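Local coordinates for protein cytochrome P450 monooxygenase (Rhodococcus sp. ECU0066, PDB 6KBH) that probably works as a self-sufficient monooxygenase, carrying FMN, a [2Fe-2S] cluster and a P450 heme in one chain so that electrons can reach the heme, at residues K504-S509 / P566-K571; V657-P662 / L681-F686; G741-P746 / M771-R776; D749-H754 / R776-K781. All coordinates share one frame; numbering follows the deposited sequence.

Contact 1 (K504-S509 / P566-K571); sequences KWSAGS and PRNHFK
The side-chain amide of Asn568 grips the turn around Ala507, a polar loop-to-loop contact at one end of the six-stranded antiparallel sheet, where the chain enters strand 510-515 and leaves strand 560-567. Its ND2 gives a hydrogen bond to Ala507 O at 2.8 Å, arriving well above the carbonyl plane (45° out of it), and adds a weak one to Ser506 OG at 3.5 Å. Both acceptors belong to the type II beta turn Ser506-Ser509. Asn568 OD1 accepts from Phe570 N at 2.7 Å, so both ends of the amide are held. With chi1 at -168°, CG stands anti to the backbone N and the amide reaches the turn. Cutting the side chain back to an alanine is likely to leave Ala507 O without this donor and the Phe570 backbone N without its acceptor. Gly508 has phi of 89°, a backbone angle that suits glycine. At the strand end, Trp505 CB rests on Pro566 CB at 4.2 Å while the indole goes on to Phe534. Phe570 and Ala507 also pack on helix 588-601. The arrangement is an Asx turn docked on a beta turn, within the flavin-binding domain of ferredoxin-reductase type.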
loop_
_atom_site.group_PDB
_atom_site.type_symbol
_atom_site.label_atom_id
_atom_site.label_comp_id
_atom_site.label_asym_id
_atom_site.label_seq_id
_atom_site.Cartn_x
_atom_site.Cartn_y
_atom_site.Cartn_z
ATOM N N LYS A 504 25.468 3.824 1.997
ATOM C CA LYS A 504 26.271 4.741 2.788
ATOM C C LYS A 504 25.356 5.536 3.709
ATOM O O LYS A 504 24.234 5.890 3.337
ATOM C CB LYS A 504 27.052 5.685 1.876
ATOM C CG LYS A 504 28.057 4.993 0.967
ATOM C CD LYS A 504 28.114 5.651 -0.405
ATOM C CE LYS A 504 29.012 4.873 -1.357
ATOM N NZ LYS A 504 30.447 5.236 -1.192
ATOM N N TRP A 505 25.828 5.808 4.923
ATOM C CA TRP A 505 25.053 6.581 5.882
ATOM C C TRP A 505 25.974 7.542 6.617
ATOM O O TRP A 505 27.099 7.184 6.976
ATOM C CB TRP A 505 24.322 5.673 6.883
ATOM C CG TRP A 505 25.211 4.697 7.592
ATOM C CD1 TRP A 505 25.530 3.432 7.186
ATOM C CD2 TRP A 505 25.889 4.901 8.838
ATOM N NE1 TRP A 505 26.368 2.839 8.101
ATOM C CE2 TRP A 505 26.604 3.719 9.124
ATOM C CE3 TRP A 505 25.963 5.968 9.739
ATOM C CZ2 TRP A 505 27.380 3.576 10.273
ATOM C CZ3 TRP A 505 26.736 5.824 10.878
ATOM C CH2 TRP A 505 27.434 4.637 11.135
ATOM N N SER A 506 25.494 8.764 6.822
ATOM C CA SER A 506 26.225 9.761 7.583
ATOM C C SER A 506 25.836 9.677 9.058
ATOM O O SER A 506 24.935 8.933 9.450
ATOM C CB SER A 506 25.964 11.159 7.020
ATOM O OG SER A 506 24.575 11.411 6.904
ATOM N N ALA A 507 26.535 10.446 9.885
ATOM C CA ALA A 507 26.306 10.370 11.320
ATOM C C ALA A 507 24.934 10.915 11.694
ATOM O O ALA A 507 24.404 11.831 11.058
ATOM C CB ALA A 507 27.382 11.133 12.076
ATOM N N GLY A 508 24.367 10.344 12.755
ATOM C CA GLY A 508 23.032 10.676 13.192
ATOM C C GLY A 508 21.943 9.848 12.553
ATOM O O GLY A 508 20.798 9.890 13.023
ATOM N N SER A 509 22.260 9.094 11.503
ATOM C CA SER A 509 21.260 8.281 10.827
ATOM C C SER A 509 20.765 7.161 11.733
ATOM O O SER A 509 21.471 6.685 12.627
ATOM C CB SER A 509 21.823 7.688 9.533
ATOM O OG SER A 509 22.569 8.646 8.805
ATOM N N PRO A 566 18.381 3.512 6.077
ATOM C CA PRO A 566 18.729 4.694 6.871
ATOM C C PRO A 566 18.054 5.962 6.373
ATOM O O PRO A 566 18.117 6.302 5.189
ATOM C CB PRO A 566 20.252 4.780 6.717
ATOM C CG PRO A 566 20.682 3.384 6.402
ATOM C CD PRO A 566 19.574 2.815 5.566
ATOM N N ARG A 567 17.380 6.649 7.287
ATOM C CA ARG A 567 17.093 8.070 7.164
ATOM C C ARG A 567 17.815 8.816 8.278
ATOM O O ARG A 567 18.357 8.214 9.208
ATOM C CB ARG A 567 15.590 8.356 7.219
ATOM C CG ARG A 567 14.697 7.243 6.728
ATOM C CD ARG A 567 13.305 7.794 6.480
ATOM N NE ARG A 567 12.499 7.795 7.697
ATOM C CZ ARG A 567 11.876 6.727 8.181
ATOM N NH1 ARG A 567 11.957 5.564 7.549
ATOM N NH2 ARG A 567 11.167 6.822 9.297
ATOM N N ASN A 568 17.806 10.142 8.185
ATOM C CA ASN A 568 18.554 10.963 9.130
ATOM C C ASN A 568 17.852 12.302 9.290
ATOM O O ASN A 568 17.739 13.062 8.323
ATOM C CB ASN A 568 19.996 11.158 8.647
ATOM C CG ASN A 568 20.904 11.755 9.708
ATOM O OD1 ASN A 568 20.454 12.136 10.789
ATOM N ND2 ASN A 568 22.192 11.840 9.399
ATOM N N HIS A 569 17.365 12.579 10.501
ATOM C CA HIS A 569 16.882 13.904 10.866
ATOM C C HIS A 569 17.871 14.639 11.759
ATOM O O HIS A 569 17.564 15.733 12.245
ATOM C CB HIS A 569 15.523 13.827 11.573
ATOM C CG HIS A 569 14.643 12.712 11.103
ATOM N ND1 HIS A 569 14.495 12.384 9.772
ATOM C CD2 HIS A 569 13.842 11.863 11.789
ATOM C CE1 HIS A 569 13.652 11.374 9.661
ATOM N NE2 HIS A 569 13.239 11.040 10.870
ATOM N N PHE A 570 19.049 14.065 11.983
ATOM C CA PHE A 570 20.033 14.578 12.926
ATOM C C PHE A 570 21.348 14.873 12.216
ATOM O O PHE A 570 22.436 14.674 12.762
ATOM C CB PHE A 570 20.229 13.586 14.071
ATOM C CG PHE A 570 20.891 14.172 15.285
ATOM C CD1 PHE A 570 20.670 15.489 15.648
ATOM C CD2 PHE A 570 21.714 13.390 16.080
ATOM C CE1 PHE A 570 21.272 16.022 16.770
ATOM C CE2 PHE A 570 22.314 13.916 17.205
ATOM C CZ PHE A 570 22.094 15.235 17.549
ATOM N N LYS A 571 21.248 15.350 10.979
ATOM C CA LYS A 571 22.422 15.649 10.175
ATOM C C LYS A 571 23.172 16.843 10.752
ATOM O O LYS A 571 22.579 17.744 11.352
ATOM C CB LYS A 571 22.004 15.927 8.731
ATOM C CG LYS A 571 20.866 15.029 8.260
ATOM C CD LYS A 571 20.700 15.030 6.746
ATOM C CE LYS A 571 19.889 16.222 6.264
ATOM N NZ LYS A 571 19.458 16.043 4.845
#

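Contact 2 (V657-P662 / L681-F686); sequences VYSCGP and LHVEHF. With FMN (flavin mononucleotide), chain B.
Cys660 presses its sulfur against the Phe686 ring, with SG 3.8 Å from the ring centroid in an oblique approach; on the far side of its plane, the ring lays a face on the flavin. There Phe686 CE2 comes within 3.2 Å of FMN C5A, and the ring spreads over the middle of the isoalloxazine around N5 and N10. Chi1 of -73° puts CG anti to the carbonyl carbon and swings the ring in between sulfur and flavin. A serine here would probably uncover this part of the flavin and leave the Cys660 sulfur without its aromatic partner. Glu684, also in the pocket, brings OE2 to 3.1 Å from FMN O4. A parallel strand pairing positions them: His682 N bonds to Val657 O at 2.8 Å, Ser659 N to His682 O, and Glu684 N to Ser659 O. Farther from the flavin, Tyr658 and His682 point the same way and form an offset stack, centroids 4.3 Å apart and planes 15° from parallel. Tyr658 OH goes on to Asp573 N. Strand 681-685 is an edge strand of a five-stranded parallel sheet, joined to strand 655-661 through helix 663-672, which packs on Ser659 and Val683; helix 588-601 packs on Tyr658, Cys660 and Phe686.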
loop_
_atom_site.group_PDB
_atom_site.type_symbol
_atom_site.label_atom_id
_atom_site.label_comp_id
_atom_site.label_asym_id
_atom_site.label_seq_id
_atom_site.Cartn_x
_atom_site.Cartn_y
_atom_site.Cartn_z
ATOM N N VAL A 657 26.255 23.092 18.564
ATOM C CA VAL A 657 26.009 22.064 19.578
ATOM C C VAL A 657 24.933 21.106 19.064
ATOM O O VAL A 657 23.777 21.513 18.871
ATOM C CB VAL A 657 25.550 22.670 20.925
ATOM C CG1 VAL A 657 25.461 21.572 22.004
ATOM C CG2 VAL A 657 26.377 23.872 21.394
ATOM N N TYR A 658 25.296 19.842 18.867
ATOM C CA TYR A 658 24.307 18.792 18.674
ATOM C C TYR A 658 24.199 17.962 19.943
ATOM O O TYR A 658 25.186 17.773 20.663
ATOM C CB TYR A 658 24.631 17.884 17.487
ATOM C CG TYR A 658 24.916 18.625 16.213
ATOM C CD1 TYR A 658 26.125 19.267 16.018
ATOM C CD2 TYR A 658 23.974 18.678 15.207
ATOM C CE1 TYR A 658 26.389 19.940 14.865
ATOM C CE2 TYR A 658 24.224 19.357 14.042
ATOM C CZ TYR A 658 25.441 19.986 13.878
ATOM O OH TYR A 658 25.727 20.670 12.722
ATOM N N SER A 659 22.989 17.470 20.212
ATOM C CA SER A 659 22.744 16.843 21.495
ATOM C C SER A 659 21.572 15.884 21.417
ATOM O O SER A 659 20.671 16.037 20.590
ATOM C CB SER A 659 22.473 17.895 22.562
ATOM O OG SER A 659 21.230 18.551 22.337
ATOM N N CYS A 660 21.584 14.906 22.325
ATOM C CA CYS A 660 20.630 13.811 22.249
ATOM C C CYS A 660 20.561 13.053 23.566
ATOM O O CYS A 660 21.594 12.677 24.128
ATOM C CB CYS A 660 21.013 12.879 21.100
ATOM S SG CYS A 660 20.018 11.407 21.009
ATOM N N GLY A 661 19.349 12.832 24.069
ATOM C CA GLY A 661 19.154 12.111 25.303
ATOM C C GLY A 661 17.729 12.222 25.807
ATOM O O GLY A 661 16.789 12.434 25.034
ATOM N N PRO A 662 17.544 12.072 27.119
ATOM C CA PRO A 662 16.204 12.234 27.692
ATOM C C PRO A 662 15.711 13.659 27.510
ATOM O O PRO A 662 16.497 14.605 27.432
ATOM C CB PRO A 662 16.402 11.893 29.176
ATOM C CG PRO A 662 17.714 11.161 29.239
ATOM C CD PRO A 662 18.547 11.746 28.146
ATOM N N LEU A 681 21.851 25.206 18.104
ATOM C CA LEU A 681 21.565 23.949 18.781
ATOM C C LEU A 681 20.774 23.020 17.873
ATOM O O LEU A 681 19.804 23.444 17.236
ATOM C CB LEU A 681 20.785 24.188 20.076
ATOM C CG LEU A 681 20.172 22.919 20.677
ATOM C CD1 LEU A 681 21.262 21.964 21.145
ATOM C CD2 LEU A 681 19.207 23.241 21.804
ATOM N N HIS A 682 21.182 21.756 17.824
ATOM C CA HIS A 682 20.420 20.722 17.142
ATOM C C HIS A 682 20.209 19.560 18.097
ATOM O O HIS A 682 21.119 19.177 18.837
ATOM C CB HIS A 682 21.120 20.242 15.875
ATOM C CG HIS A 682 21.599 21.354 14.996
ATOM N ND1 HIS A 682 22.771 22.039 15.236
ATOM C CD2 HIS A 682 21.064 21.902 13.880
ATOM C CE1 HIS A 682 22.936 22.960 14.305
ATOM N NE2 HIS A 682 21.915 22.898 13.470
ATOM N N VAL A 683 19.004 19.011 18.083
ATOM C CA VAL A 683 18.606 17.956 19.000
ATOM C C VAL A 683 17.964 16.835 18.202
ATOM O O VAL A 683 17.393 17.057 17.132
ATOM C CB VAL A 683 17.624 18.469 20.075
ATOM C CG1 VAL A 683 18.381 19.172 21.186
ATOM C CG2 VAL A 683 16.615 19.401 19.439
ATOM N N GLU A 684 18.075 15.619 18.723
ATOM C CA GLU A 684 17.305 14.485 18.235
ATOM C C GLU A 684 16.555 13.875 19.410
ATOM O O GLU A 684 17.163 13.498 20.420
ATOM C CB GLU A 684 18.197 13.432 17.563
ATOM C CG GLU A 684 17.529 12.069 17.409
ATOM C CD GLU A 684 17.931 11.344 16.133
ATOM O OE1 GLU A 684 17.479 11.752 15.040
ATOM O OE2 GLU A 684 18.681 10.350 16.224
ATOM N N HIS A 685 15.237 13.790 19.282
ATOM C CA HIS A 685 14.397 13.221 20.321
ATOM C C HIS A 685 14.236 11.722 20.102
ATOM O O HIS A 685 14.065 11.259 18.968
ATOM C CB HIS A 685 13.024 13.894 20.330
ATOM C CG HIS A 685 13.076 15.386 20.417
ATOM N ND1 HIS A 685 13.177 16.058 21.616
ATOM C CD2 HIS A 685 13.029 16.339 19.455
ATOM C CE1 HIS A 685 13.193 17.359 21.388
ATOM N NE2 HIS A 685 13.103 17.556 20.086
ATOM N N PHE A 686 14.309 10.967 21.196
ATOM C CA PHE A 686 14.002 9.542 21.191
ATOM C C PHE A 686 12.600 9.258 21.708
ATOM O O PHE A 686 12.152 8.107 21.670
ATOM C CB PHE A 686 15.028 8.768 22.025
ATOM C CG PHE A 686 16.377 8.637 21.372
ATOM C CD1 PHE A 686 16.718 9.407 20.271
ATOM C CD2 PHE A 686 17.304 7.736 21.859
ATOM C CE1 PHE A 686 17.953 9.277 19.673
ATOM C CE2 PHE A 686 18.546 7.609 21.270
ATOM C CZ PHE A 686 18.869 8.376 20.174
HETATM N N1 FMN B . 13.747 6.997 18.521
HETATM C C2 FMN B . 13.637 7.818 17.467
HETATM O O2 FMN B . 12.504 8.342 17.211
HETATM N N3 FMN B . 14.675 8.106 16.670
HETATM C C4 FMN B . 15.875 7.554 16.937
HETATM O O4 FMN B . 16.942 7.830 16.148
HETATM C C4A FMN B . 16.021 6.699 18.028
HETATM N N5 FMN B . 17.222 6.155 18.281
HETATM C C5A FMN B . 17.346 5.332 19.328
HETATM C C6 FMN B . 18.597 4.790 19.564
HETATM C C7 FMN B . 18.783 3.939 20.627
HETATM C C7M FMN B . 20.228 3.401 20.769
HETATM C C8 FMN B . 17.722 3.617 21.483
HETATM C C8M FMN B . 17.879 2.680 22.663
HETATM C C9 FMN B . 16.469 4.176 21.253
HETATM C C9A FMN B . 16.266 5.029 20.164
HETATM N N10 FMN B . 15.060 5.583 19.910
HETATM C C10 FMN B . 14.927 6.415 18.840
HETATM C "C1'" FMN B . 13.856 5.276 20.745
HETATM C "C2'" FMN B . 13.149 4.025 20.290
HETATM O "O2'" FMN B . 12.547 4.142 19.067
HETATM C "C3'" FMN B . 12.112 3.592 21.294
HETATM O "O3'" FMN B . 11.161 4.581 21.589
HETATM C "C4'" FMN B . 12.775 3.083 22.592
HETATM O "O4'" FMN B . 13.850 2.225 22.513
HETATM C "C5'" FMN B . 11.773 2.264 23.459
HETATM O "O5'" FMN B . 10.894 1.341 22.769
HETATM P P FMN B . 9.637 0.796 23.535
HETATM O O1P FMN B . 8.583 0.362 22.549
HETATM O O2P FMN B . 9.994 -0.388 24.377
HETATM O O3P FMN B . 9.125 1.899 24.408
#

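Contact 3 (G741-P746 / M771-R776); sequences GACEVP and MTCCSR. With FES (Fe2/s2 (inorganic) cluster), chain D.
Cys743 and Cys773 aim their thiolates at the same iron: Cys743 SG and Cys773 SG each lie 2.3 Å from FE2 of the cluster. In both, SG sits between the backbone N and the carbonyl carbon (chi1 74° and 66°), and the two sulfurs converge from separate loops. Cys735 and Cys740 complete the four cysteine ligands. Met771 comes in beside this pair with its chain bent at chi2 and chi3, which folds the methyl back over the loop, Met771 CE lying 3.4 Å from Gly741 CA. Met771 CE is also 3.8 Å from S2 of FES, a bridging sulfide. Its SD passes obliquely against Glu744 CB at 3.8 Å, while the glutamate chain runs on extended to Thr769. Their backbones form an antiparallel non-hydrogen-bonded pair. Thr772 meets Val745 at about a right angle and packs on helix 720-726. Gly741 has phi of 97°, suited to glycine, at the start of a type I turn. The weak bond from Cys773 N to Cys743 SG, 3.5 Å long, would probably draw a little charge from the thiolate and may ease reduction of the cluster, while the Met771 methyl gives this side an apolar cover, consistent with an electron carrier of plant-ferredoxin type.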
loop_
_atom_site.group_PDB
_atom_site.type_symbol
_atom_site.label_atom_id
_atom_site.label_comp_id
_atom_site.label_asym_id
_atom_site.label_seq_id
_atom_site.Cartn_x
_atom_site.Cartn_y
_atom_site.Cartn_z
ATOM N N GLY A 741 8.718 9.932 10.920
ATOM C CA GLY A 741 8.811 10.514 9.599
ATOM C C GLY A 741 8.125 9.730 8.499
ATOM O O GLY A 741 8.052 10.223 7.366
ATOM N N ALA A 742 7.607 8.539 8.799
ATOM C CA ALA A 742 7.077 7.648 7.773
ATOM C C ALA A 742 5.821 8.175 7.084
ATOM O O ALA A 742 5.425 7.614 6.056
ATOM C CB ALA A 742 6.784 6.275 8.381
ATOM N N CYS A 743 5.187 9.225 7.609
ATOM C CA CYS A 743 3.894 9.685 7.114
ATOM C C CYS A 743 3.989 10.980 6.311
ATOM O O CYS A 743 2.978 11.656 6.113
ATOM C CB CYS A 743 2.924 9.862 8.281
ATOM S SG CYS A 743 3.271 11.317 9.295
ATOM N N GLU A 744 5.181 11.334 5.842
ATOM C CA GLU A 744 5.387 12.583 5.122
ATOM C C GLU A 744 4.689 12.565 3.760
ATOM O O GLU A 744 4.673 11.544 3.067
ATOM C CB GLU A 744 6.887 12.813 4.955
ATOM C CG GLU A 744 7.281 14.130 4.356
ATOM C CD GLU A 744 8.782 14.334 4.365
ATOM O OE1 GLU A 744 9.506 13.384 4.729
ATOM O OE2 GLU A 744 9.242 15.443 4.016
ATOM N N VAL A 745 4.122 13.704 3.367
ATOM C CA VAL A 745 3.409 13.803 2.092
ATOM C C VAL A 745 3.489 15.234 1.554
ATOM O O VAL A 745 3.440 16.193 2.335
ATOM C CB VAL A 745 1.949 13.315 2.244
ATOM C CG1 VAL A 745 1.066 14.376 2.881
ATOM C CG2 VAL A 745 1.375 12.850 0.912
ATOM N N PRO A 746 3.631 15.423 0.237
ATOM C CA PRO A 746 3.905 16.767 -0.297
ATOM C C PRO A 746 2.699 17.697 -0.277
ATOM O O PRO A 746 1.562 17.285 -0.518
ATOM C CB PRO A 746 4.358 16.490 -1.739
ATOM C CG PRO A 746 4.832 15.088 -1.735
ATOM C CD PRO A 746 3.943 14.377 -0.753
ATOM N N MET A 771 3.557 16.254 7.749
ATOM C CA MET A 771 3.444 14.960 8.410
ATOM C C MET A 771 1.971 14.639 8.636
ATOM O O MET A 771 1.258 15.398 9.302
ATOM C CB MET A 771 4.216 14.955 9.725
ATOM C CG MET A 771 5.657 15.389 9.556
ATOM S SD MET A 771 6.569 14.464 8.315
ATOM C CE MET A 771 6.387 12.813 8.961
ATOM N N THR A 772 1.536 13.499 8.099
ATOM C CA THR A 772 0.116 13.208 7.939
ATOM C C THR A 772 -0.594 12.994 9.272
ATOM O O THR A 772 -1.805 13.224 9.368
ATOM C CB THR A 772 -0.036 11.981 7.041
ATOM O OG1 THR A 772 0.822 12.126 5.905
ATOM C CG2 THR A 772 -1.443 11.853 6.550
ATOM N N CYS A 773 0.133 12.579 10.308
ATOM C CA CYS A 773 -0.500 12.096 11.529
ATOM C C CYS A 773 -0.752 13.182 12.568
ATOM O O CYS A 773 -1.690 13.050 13.366
ATOM C CB CYS A 773 0.352 10.992 12.158
ATOM S SG CYS A 773 1.958 11.564 12.752
ATOM N N CYS A 774 0.053 14.244 12.595
ATOM C CA CYS A 774 -0.066 15.222 13.674
ATOM C C CYS A 774 -0.186 16.661 13.178
ATOM O O CYS A 774 -0.838 17.485 13.826
ATOM C CB CYS A 774 1.126 15.093 14.625
ATOM S SG CYS A 774 2.743 15.245 13.840
ATOM N N SER A 775 0.428 16.979 12.041
ATOM C CA SER A 775 0.342 18.330 11.506
ATOM C C SER A 775 -1.057 18.599 10.949
ATOM O O SER A 775 -1.810 17.678 10.622
ATOM C CB SER A 775 1.395 18.547 10.420
ATOM O OG SER A 775 2.704 18.531 10.968
ATOM N N ARG A 776 -1.407 19.882 10.851
ATOM C CA ARG A 776 -2.728 20.275 10.371
ATOM C C ARG A 776 -2.635 21.503 9.483
ATOM O O ARG A 776 -1.554 21.970 9.111
ATOM C CB ARG A 776 -3.706 20.647 11.488
ATOM C CG ARG A 776 -4.013 19.641 12.531
ATOM C CD ARG A 776 -5.180 20.196 13.324
ATOM N NE ARG A 776 -6.392 19.422 13.110
ATOM C CZ ARG A 776 -6.602 18.232 13.660
ATOM N NH1 ARG A 776 -5.682 17.707 14.457
ATOM N NH2 ARG A 776 -7.728 17.576 13.427
HETATM FE FE1 FES D . 5.797 8.758 12.283
HETATM FE FE2 FES D . 3.561 10.555 11.442
HETATM S S1 FES D . 3.799 8.451 11.633
HETATM S S2 FES D . 5.561 10.861 12.085
#

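Contact 4 (D749-H754 / R776-K781); sequences DGEVDH and RACGDK
Arg776 and Asp753 pair through their backbones, an antiparallel hydrogen-bonded pair resting on the bond from Arg776 N to Asp753 O at 3.0 Å; the return bond, Asp753 N to Arg776 O, is modelled too short to rely on. Arg776 CB and Asp753 CB lie 4.1 Å apart on one face, but the two charged ends part company: the carboxylate of Asp753 forms a salt bridge with Arg755, and the arginine chain, bent at chi3, runs past Phe701 and makes a weak bond to Ala715 O. Ala777 is next, opposite Val752 in a non-hydrogen-bonded pair with CA atoms 4.7 Å apart. The side chains of this pair diverge, though each of them touches Leu782; Val752 also sets its CB 3.6 Å from Arg776 O. At Cys778 the side chain takes over from the backbone. With chi1 at 42°, its SG sits between Glu751 O at 3.3 Å and Glu751 CG at 3.4 Å. Gly779, with phi of 124°, then carries the chain away from the partner segment, and its O accepts from His699 NE2. Lys781 returns to the first segment, where its O faces Gly750 CA; phi of 99° at Gly750 suits glycine. Lys781 NZ is 4.8 Å from Asp749 OD2, not a salt bridge, though the opposite charges may attract weakly. The small two-stranded sheet of 749-753 and 776-777 packs against strand 701-705 through Phe701 and against strand 781-784 through Leu782, and Asp749 bonds by its backbone to Thr783 of that last strand.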
loop_
_atom_site.group_PDB
_atom_site.type_symbol
_atom_site.label_atom_id
_atom_site.label_comp_id
_atom_site.label_asym_id
_atom_site.label_seq_id
_atom_site.Cartn_x
_atom_site.Cartn_y
_atom_site.Cartn_z
ATOM N N ASP A 749 -0.248 23.458 -1.946
ATOM C CA ASP A 749 -0.850 24.744 -1.650
ATOM C C ASP A 749 -1.393 24.715 -0.229
ATOM O O ASP A 749 -1.818 23.669 0.270
ATOM C CB ASP A 749 -1.958 25.078 -2.650
ATOM C CG ASP A 749 -2.620 26.400 -2.354
ATOM O OD1 ASP A 749 -1.950 27.442 -2.510
ATOM O OD2 ASP A 749 -3.805 26.394 -1.962
ATOM N N GLY A 750 -1.371 25.873 0.407
ATOM C CA GLY A 750 -1.795 26.022 1.782
ATOM C C GLY A 750 -0.616 26.028 2.737
ATOM O O GLY A 750 0.438 25.437 2.475
ATOM N N GLU A 751 -0.786 26.716 3.859
ATOM C CA GLU A 751 0.212 26.716 4.917
ATOM C C GLU A 751 -0.236 25.774 6.025
ATOM O O GLU A 751 -1.429 25.669 6.322
ATOM C CB GLU A 751 0.452 28.124 5.469
ATOM C CG GLU A 751 1.382 28.183 6.690
ATOM C CD GLU A 751 2.719 27.469 6.492
ATOM O OE1 GLU A 751 2.757 26.223 6.592
ATOM O OE2 GLU A 751 3.737 28.159 6.262
ATOM N N VAL A 752 0.729 25.088 6.624
ATOM C CA VAL A 752 0.459 23.955 7.493
ATOM C C VAL A 752 0.740 24.336 8.942
ATOM O O VAL A 752 1.611 25.162 9.239
ATOM C CB VAL A 752 1.303 22.737 7.067
ATOM C CG1 VAL A 752 1.247 22.555 5.570
ATOM C CG2 VAL A 752 2.716 22.947 7.459
ATOM N N ASP A 753 -0.034 23.737 9.847
ATOM C CA ASP A 753 0.212 23.841 11.284
ATOM C C ASP A 753 1.159 22.707 11.668
ATOM O O ASP A 753 0.751 21.629 12.105
ATOM C CB ASP A 753 -1.099 23.788 12.057
ATOM C CG ASP A 753 -0.976 24.345 13.461
ATOM O OD1 ASP A 753 0.116 24.835 13.818
ATOM O OD2 ASP A 753 -1.978 24.294 14.207
ATOM N N HIS A 754 2.452 22.961 11.470
ATOM C CA HIS A 754 3.481 21.961 11.735
ATOM C C HIS A 754 3.484 21.547 13.201
ATOM O O HIS A 754 3.527 22.397 14.096
ATOM C CB HIS A 754 4.855 22.514 11.365
ATOM C CG HIS A 754 5.198 22.399 9.914
ATOM N ND1 HIS A 754 5.257 21.191 9.253
ATOM C CD2 HIS A 754 5.539 23.342 9.005
ATOM C CE1 HIS A 754 5.602 21.396 7.994
ATOM N NE2 HIS A 754 5.782 22.694 7.819
ATOM N N ARG A 776 -1.407 19.882 10.851
ATOM C CA ARG A 776 -2.728 20.275 10.371
ATOM C C ARG A 776 -2.635 21.503 9.483
ATOM O O ARG A 776 -1.554 21.970 9.111
ATOM C CB ARG A 776 -3.706 20.647 11.488
ATOM C CG ARG A 776 -4.013 19.641 12.531
ATOM C CD ARG A 776 -5.180 20.196 13.324
ATOM N NE ARG A 776 -6.392 19.422 13.110
ATOM C CZ ARG A 776 -6.602 18.232 13.660
ATOM N NH1 ARG A 776 -5.682 17.707 14.457
ATOM N NH2 ARG A 776 -7.728 17.576 13.427
ATOM N N ALA A 777 -3.824 22.023 9.191
ATOM C CA ALA A 777 -4.017 23.329 8.588
ATOM C C ALA A 777 -4.006 24.419 9.643
ATOM O O ALA A 777 -4.679 24.309 10.672
ATOM C CB ALA A 777 -5.361 23.378 7.869
ATOM N N CYS A 778 -3.252 25.477 9.382
ATOM C CA CYS A 778 -3.629 26.798 9.870
ATOM C C CYS A 778 -4.478 27.400 8.759
ATOM O O CYS A 778 -3.955 27.869 7.745
ATOM C CB CYS A 778 -2.403 27.640 10.203
ATOM S SG CYS A 778 -1.073 27.525 8.999
ATOM N N GLY A 779 -5.796 27.345 8.922
ATOM C CA GLY A 779 -6.681 27.837 7.885
ATOM C C GLY A 779 -7.697 26.835 7.370
ATOM O O GLY A 779 -7.978 25.820 8.016
ATOM N N ASP A 780 -8.237 27.110 6.183
ATOM C CA ASP A 780 -9.440 26.453 5.686
ATOM C C ASP A 780 -9.177 25.267 4.769
ATOM O O ASP A 780 -9.974 24.324 4.764
ATOM C CB ASP A 780 -10.313 27.472 4.949
ATOM C CG ASP A 780 -9.499 28.410 4.077
ATOM O OD1 ASP A 780 -8.378 28.031 3.675
ATOM O OD2 ASP A 780 -9.974 29.533 3.804
ATOM N N LYS A 781 -8.103 25.282 3.979
ATOM C CA LYS A 781 -7.857 24.173 3.067
ATOM C C LYS A 781 -6.374 24.061 2.750
ATOM O O LYS A 781 -5.617 25.030 2.855
ATOM C CB LYS A 781 -8.653 24.311 1.764
ATOM C CG LYS A 781 -8.470 25.640 1.056
ATOM C CD LYS A 781 -9.074 25.613 -0.341
ATOM C CE LYS A 781 -8.024 25.285 -1.395
ATOM N NZ LYS A 781 -8.503 25.590 -2.773
#

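Along the chain, contacts 1 and 2 come in series, followed by contacts 3 and 4, whose segments alternate and share Arg776. Contact 1 belongs to the antiparallel sheet of the flavin domain and contact 2 to the parallel sheet; their centres are 14 Å apart and they meet where Phe570 touches Glu684, an FMN-binding residue. Contacts 3 and 4, centres 12 Å apart, both lie in the ferredoxin-like domain. Arg567 of contact 1 reaches across, binding Cys740 O near the loop of contact 3, whose centre is about 19 Å away. This is consistent with the two redox groups being held close, FMN O2 and FE1 of the cluster being 8.3 Å apart, and with electron passage from FMN to the [2Fe-2S] cluster.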